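Local coordinates for thioesterase (Streptomyces sp. WAC02707, PDB 6VAP), which probably hydrolyses thioesters to release acyl groups from the carrier proteins of the borrelidin-producing synthase, as a type II thioesterase of the alpha/beta-hydrolase superfamily, at residues 124-129 and 179-184; 131-136 and 204-209. One frame throughout, in Å; residues are numbered along the deposited sequence.

Interaction 1. Residues 124-129 and 179-184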
loop_
_atom_site.group_PDB
_atom_site.type_symbol
_atom_site.label_atom_id
_atom_site.label_comp_id
_atom_site.label_asym_id
_atom_site.label_seq_id
_atom_site.Cartn_x
_atom_site.Cartn_y
_atom_site.Cartn_z
ATOM N N SER A 124 -5.102 0.348 4.474
ATOM C CA SER A 124 -5.049 -0.348 5.745
ATOM C C SER A 124 -4.106 0.403 6.662
ATOM O O SER A 124 -2.991 0.718 6.250
ATOM C CB SER A 124 -4.533 -1.787 5.524
ATOM O OG SER A 124 -4.011 -2.321 6.710
ATOM N N ALA A 125 -4.534 0.624 7.900
ATOM C CA ALA A 125 -3.722 1.112 8.997
ATOM C C ALA A 125 -2.995 2.394 8.620
ATOM O O ALA A 125 -1.779 2.486 8.668
ATOM C CB ALA A 125 -2.748 0.024 9.454
ATOM N N ARG A 126 -3.744 3.393 8.237
ATOM C CA ARG A 126 -3.119 4.664 7.860
ATOM C C ARG A 126 -4.121 5.812 7.951
ATOM O O ARG A 126 -5.277 5.652 7.531
ATOM C CB ARG A 126 -2.567 4.582 6.454
ATOM C CG ARG A 126 -1.754 5.747 6.024
ATOM C CD ARG A 126 -0.406 5.819 6.680
ATOM N NE ARG A 126 0.513 6.699 5.963
ATOM C CZ ARG A 126 1.585 7.275 6.483
ATOM N NH1 ARG A 126 1.937 7.005 7.716
ATOM N NH2 ARG A 126 2.290 8.121 5.739
ATOM N N PRO A 127 -3.764 6.939 8.572
ATOM C CA PRO A 127 -4.684 8.078 8.583
ATOM C C PRO A 127 -4.953 8.526 7.155
ATOM O O PRO A 127 -4.134 8.352 6.248
ATOM C CB PRO A 127 -3.928 9.144 9.390
ATOM C CG PRO A 127 -2.904 8.426 10.123
ATOM C CD PRO A 127 -2.486 7.281 9.223
ATOM N N ALA A 128 -6.108 9.138 6.950
ATOM C CA ALA A 128 -6.388 9.825 5.687
ATOM C C ALA A 128 -5.254 10.767 5.284
ATOM O O ALA A 128 -4.600 11.353 6.141
ATOM C CB ALA A 128 -7.703 10.583 5.815
ATOM N N PRO A 129 -5.011 10.943 3.993
ATOM C CA PRO A 129 -3.951 11.880 3.588
ATOM C C PRO A 129 -4.141 13.274 4.151
ATOM O O PRO A 129 -3.149 13.931 4.503
ATOM C CB PRO A 129 -4.050 11.888 2.056
ATOM C CG PRO A 129 -4.642 10.548 1.716
ATOM C CD PRO A 129 -5.567 10.191 2.855
ATOM N N ARG A 179 11.109 7.805 6.477
ATOM C CA ARG A 179 11.186 9.202 6.091
ATOM C C ARG A 179 10.034 9.531 5.152
ATOM O O ARG A 179 9.367 10.559 5.301
ATOM C CB ARG A 179 12.545 9.487 5.435
ATOM C CG ARG A 179 12.658 10.861 4.772
ATOM C CD ARG A 179 14.076 11.138 4.287
ATOM N NE ARG A 179 14.984 11.399 5.391
ATOM C CZ ARG A 179 15.011 12.534 6.078
ATOM N NH1 ARG A 179 14.175 13.517 5.767
ATOM N NH2 ARG A 179 15.874 12.678 7.078
ATOM N N ALA A 180 9.771 8.649 4.180
ATOM C CA ALA A 180 8.713 8.902 3.219
ATOM C C ALA A 180 7.379 8.949 3.928
ATOM O O ALA A 180 6.564 9.829 3.631
ATOM C CB ALA A 180 8.723 7.829 2.132
ATOM N N ALA A 181 7.141 8.005 4.868
ATOM C CA ALA A 181 5.882 7.971 5.615
ATOM C C ALA A 181 5.711 9.210 6.488
ATOM O O ALA A 181 4.599 9.727 6.634
ATOM C CB ALA A 181 5.808 6.711 6.494
ATOM N N GLU A 182 6.780 9.659 7.127
ATOM C CA GLU A 182 6.671 10.712 8.126
ATOM C C GLU A 182 6.748 12.123 7.552
ATOM O O GLU A 182 6.212 13.045 8.163
ATOM C CB GLU A 182 7.765 10.532 9.185
ATOM C CG GLU A 182 7.456 9.467 10.176
ATOM C CD GLU A 182 8.643 9.140 11.091
ATOM O OE1 GLU A 182 9.767 8.984 10.559
ATOM O OE2 GLU A 182 8.449 9.045 12.338
ATOM N N THR A 183 7.368 12.328 6.398
ATOM C CA THR A 183 7.493 13.661 5.825
ATOM C C THR A 183 6.490 13.915 4.704
ATOM O O THR A 183 6.606 14.926 4.007
ATOM C CB THR A 183 8.920 13.878 5.282
ATOM O OG1 THR A 183 9.157 12.997 4.158
ATOM C CG2 THR A 183 9.958 13.581 6.385
ATOM N N TYR A 184 5.545 13.003 4.481
ATOM C CA TYR A 184 4.516 13.198 3.468
ATOM C C TYR A 184 3.711 14.448 3.735
ATOM O O TYR A 184 3.282 14.676 4.861
ATOM C CB TYR A 184 3.599 11.994 3.461
ATOM C CG TYR A 184 2.399 12.063 2.553
ATOM C CD1 TYR A 184 2.539 12.089 1.146
ATOM C CD2 TYR A 184 1.122 12.195 3.089
ATOM C CE1 TYR A 184 1.435 12.182 0.333
ATOM C CE2 TYR A 184 0.003 12.287 2.266
ATOM C CZ TYR A 184 0.154 12.232 0.909
ATOM O OH TYR A 184 -0.974 12.332 0.088
#

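Interaction 2. Residues 131-136 and 204-209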
loop_
_atom_site.group_PDB
_atom_site.type_symbol
_atom_site.label_atom_id
_atom_site.label_comp_id
_atom_site.label_asym_id
_atom_site.label_seq_id
_atom_site.Cartn_x
_atom_site.Cartn_y
_atom_site.Cartn_z
ATOM N N ARG A 131 -5.263 13.844 7.029
ATOM C CA ARG A 131 -5.034 13.762 8.466
ATOM C C ARG A 131 -3.647 13.218 8.798
ATOM O O ARG A 131 -3.409 12.762 9.919
ATOM C CB ARG A 131 -6.124 12.912 9.119
ATOM C CG ARG A 131 -7.506 13.531 9.099
ATOM C CD ARG A 131 -7.542 14.876 9.818
ATOM N NE ARG A 131 -6.853 14.833 11.102
ATOM C CZ ARG A 131 -7.429 14.524 12.259
ATOM N NH1 ARG A 131 -8.723 14.247 12.302
ATOM N NH2 ARG A 131 -6.700 14.502 13.370
ATOM N N GLN A 132 -2.721 13.291 7.850
ATOM C CA GLN A 132 -1.327 12.958 8.106
ATOM C C GLN A 132 -0.830 13.609 9.395
ATOM O O GLN A 132 -0.952 14.825 9.582
ATOM C CB GLN A 132 -0.458 13.429 6.916
ATOM C CG GLN A 132 1.024 13.457 7.150
ATOM C CD GLN A 132 1.630 12.066 7.082
ATOM O OE1 GLN A 132 0.964 11.123 6.668
ATOM N NE2 GLN A 132 2.897 11.939 7.464
ATOM N N ARG A 133 -0.215 12.799 10.259
ATOM C CA ARG A 133 0.360 13.288 11.507
ATOM C C ARG A 133 1.706 13.947 11.226
ATOM O O ARG A 133 2.623 13.310 10.704
ATOM C CB ARG A 133 0.542 12.140 12.499
ATOM C CG ARG A 133 -0.737 11.448 12.892
ATOM C CD ARG A 133 -0.569 10.654 14.181
ATOM N NE ARG A 133 -1.800 9.957 14.549
ATOM C CZ ARG A 133 -1.891 9.092 15.534
ATOM N NH1 ARG A 133 -0.835 8.842 16.291
ATOM N NH2 ARG A 133 -3.037 8.498 15.738
ATOM N N THR A 134 1.837 15.207 11.605
ATOM C CA THR A 134 3.083 15.937 11.448
ATOM C C THR A 134 4.008 15.667 12.625
ATOM O O THR A 134 3.566 15.349 13.737
ATOM C CB THR A 134 2.811 17.442 11.350
ATOM O OG1 THR A 134 2.188 17.903 12.559
ATOM C CG2 THR A 134 1.899 17.747 10.166
ATOM N N GLY A 135 5.307 15.784 12.368
ATOM C CA GLY A 135 6.290 15.737 13.428
ATOM C C GLY A 135 6.840 14.375 13.777
ATOM O O GLY A 135 7.424 14.226 14.858
ATOM N N GLY A 136 6.678 13.378 12.905
ATOM C CA GLY A 136 7.309 12.084 13.137
ATOM C C GLY A 136 8.821 12.178 13.014
ATOM O O GLY A 136 9.348 12.932 12.197
ATOM N N ASP A 204 -4.663 0.655 17.677
ATOM C CA ASP A 204 -3.552 1.151 16.884
ATOM C C ASP A 204 -3.259 2.584 17.280
ATOM O O ASP A 204 -3.999 3.494 16.885
ATOM C CB ASP A 204 -3.887 1.073 15.393
ATOM C CG ASP A 204 -2.709 1.472 14.510
ATOM O OD1 ASP A 204 -1.694 1.948 15.057
ATOM O OD2 ASP A 204 -2.826 1.314 13.275
ATOM N N PRO A 205 -2.203 2.846 18.051
ATOM C CA PRO A 205 -1.939 4.236 18.480
ATOM C C PRO A 205 -1.687 5.191 17.325
ATOM O O PRO A 205 -1.773 6.417 17.517
ATOM C CB PRO A 205 -0.695 4.115 19.385
ATOM C CG PRO A 205 -0.689 2.691 19.811
ATOM C CD PRO A 205 -1.284 1.888 18.680
ATOM N N MET A 206 -1.368 4.678 16.129
ATOM C CA MET A 206 -1.008 5.534 15.001
ATOM C C MET A 206 -2.172 5.873 14.082
ATOM O O MET A 206 -2.005 6.687 13.173
ATOM C CB MET A 206 0.095 4.882 14.182
ATOM C CG MET A 206 1.395 4.676 14.980
ATOM S SD MET A 206 2.249 6.240 15.350
ATOM C CE MET A 206 1.768 6.555 17.038
ATOM N N VAL A 207 -3.354 5.303 14.317
ATOM C CA VAL A 207 -4.548 5.573 13.513
ATOM C C VAL A 207 -5.749 5.655 14.443
ATOM O O VAL A 207 -6.155 4.642 15.023
ATOM C CB VAL A 207 -4.799 4.503 12.440
ATOM C CG1 VAL A 207 -5.855 4.972 11.523
ATOM C CG2 VAL A 207 -3.519 4.170 11.727
ATOM N N THR A 208 -6.272 6.861 14.641
ATOM C CA THR A 208 -7.509 7.011 15.381
ATOM C C THR A 208 -8.691 6.694 14.488
ATOM O O THR A 208 -8.575 6.758 13.265
ATOM C CB THR A 208 -7.638 8.420 15.922
ATOM O OG1 THR A 208 -7.762 9.345 14.841
ATOM C CG2 THR A 208 -6.421 8.794 16.787
ATOM N N PRO A 209 -9.853 6.363 15.088
ATOM C CA PRO A 209 -11.062 6.132 14.274
ATOM C C PRO A 209 -11.383 7.292 13.350
ATOM O O PRO A 209 -11.755 7.070 12.191
ATOM C CB PRO A 209 -12.169 5.919 15.329
ATOM C CG PRO A 209 -11.459 5.495 16.556
ATOM C CD PRO A 209 -10.097 6.142 16.532
#

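Interaction 1. Residues 124-129 and 179-184
Arg126 reaches across to the C-terminal end of helix 167-182 and hydrogen-bonds to the carbonyl of Ala181, in a buried polar contact between that helix and the loop that follows strand 120-124. The setting is an alpha/beta-hydrolase fold, whose central sheet delivers such loops to the side where the catalytic residues gather. The CA atoms of Arg126 and Ala181 lie 9.8 Å apart, a gap that the long arginine side chain spans. With CG anti to the backbone N (chi1 -172°) and a bend at chi2, the arginine brings its NH2 to 3.0 Å from Ala181 O. The bond is nearly straight, with an N-H...O angle of 169°; the oxygen lies in the guanidinium plane and receives the donor on a lone pair. An acceptor at the end of a helix suits an arginine, because the last carbonyls have no further helical NH to meet, and the positive charge probably also favours the negative end of the helix dipole. Small Ala181 lets the guanidinium come close, its CB 3.9 Å from Arg126 NH2. Arg126 NE bonds to Thr102 OG1 of helix 99-113, a second hold that limits rotation of the group. Thr183 OG1 turns back and bonds to Arg179 O at 2.7 Å, while Thr183 N reaches that oxygen from the opposite face. The second part of the contact is van der Waals packing: Tyr184, whose OH bonds to Glu106, presents the edge of its ring to the rigid Pro129. There Pro129 CB lies 3.7 Å from Tyr184 OH and 4.1 Å from Tyr184 CE2.

Interaction 2. Residues 131-136 and 204-209
Hydrogen bonding dominates here, with Arg133 gripping the carbonyl of Pro205 end-on through both terminal nitrogens. Arg133 NH1 stands 2.9 Å and Arg133 NH2 3.0 Å from Pro205 O. Both bonds are bent, at 141° and 135°, as they must be when two nitrogens share one oxygen. The NH1 donor meets a lone pair in the carbonyl plane, whereas NH2 comes in tilted from it. An extended chain from CG to NE gives the arginine the length to cross between the two loops.

Van der Waals contacts accompany this grip. The backbone of Met206 lies over one face of the guanidinium, its carbonyl carbon 3.2 Å from Arg133 NH2. The flexible thioether, bent at chi2 and chi3, crosses the arginine at about a right angle and sets its CE 3.5 Å from Arg133 NH1. Thr208 adds its methyl, CG2, to the NH2 end.

Within 204-209 the backbone makes a type I turn from Asp204 to Val207, and Asp204 OD1 accepts from Met206 N at 3.0 Å, an Asx turn. The same carboxylate bonds through OD2 to His232, consistent with a Ser-His-Asp triad.

At the surface, this contact ties the loop between strand 120-124 and helix 143-149 to the one joining strand 196-201 to helix 209-213, where Thr208 is the N-cap and Glu211 forms a salt bridge with Arg133.

Overall arrangement
Interactions 1 and 2 are interleaved along the chain, since 131-136 follows 124-129 in the same loop while 179-184 and 204-209 come later, and their centres are about 8 Å apart. Gln132 joins them: its NE2 lies 2.9 Å from Ala181 O, a probable hydrogen bond that would give this carbonyl a second donor. One loop is thus fastened to the end of helix 167-182 by its earlier part and to the turn after strand 196-201 by its later part. Both contacts border the probable catalytic site of Ser98, His232 and Asp204: interaction 2 contains Asp204, while the side chain of Arg126 in interaction 1 runs near the triad without touching it.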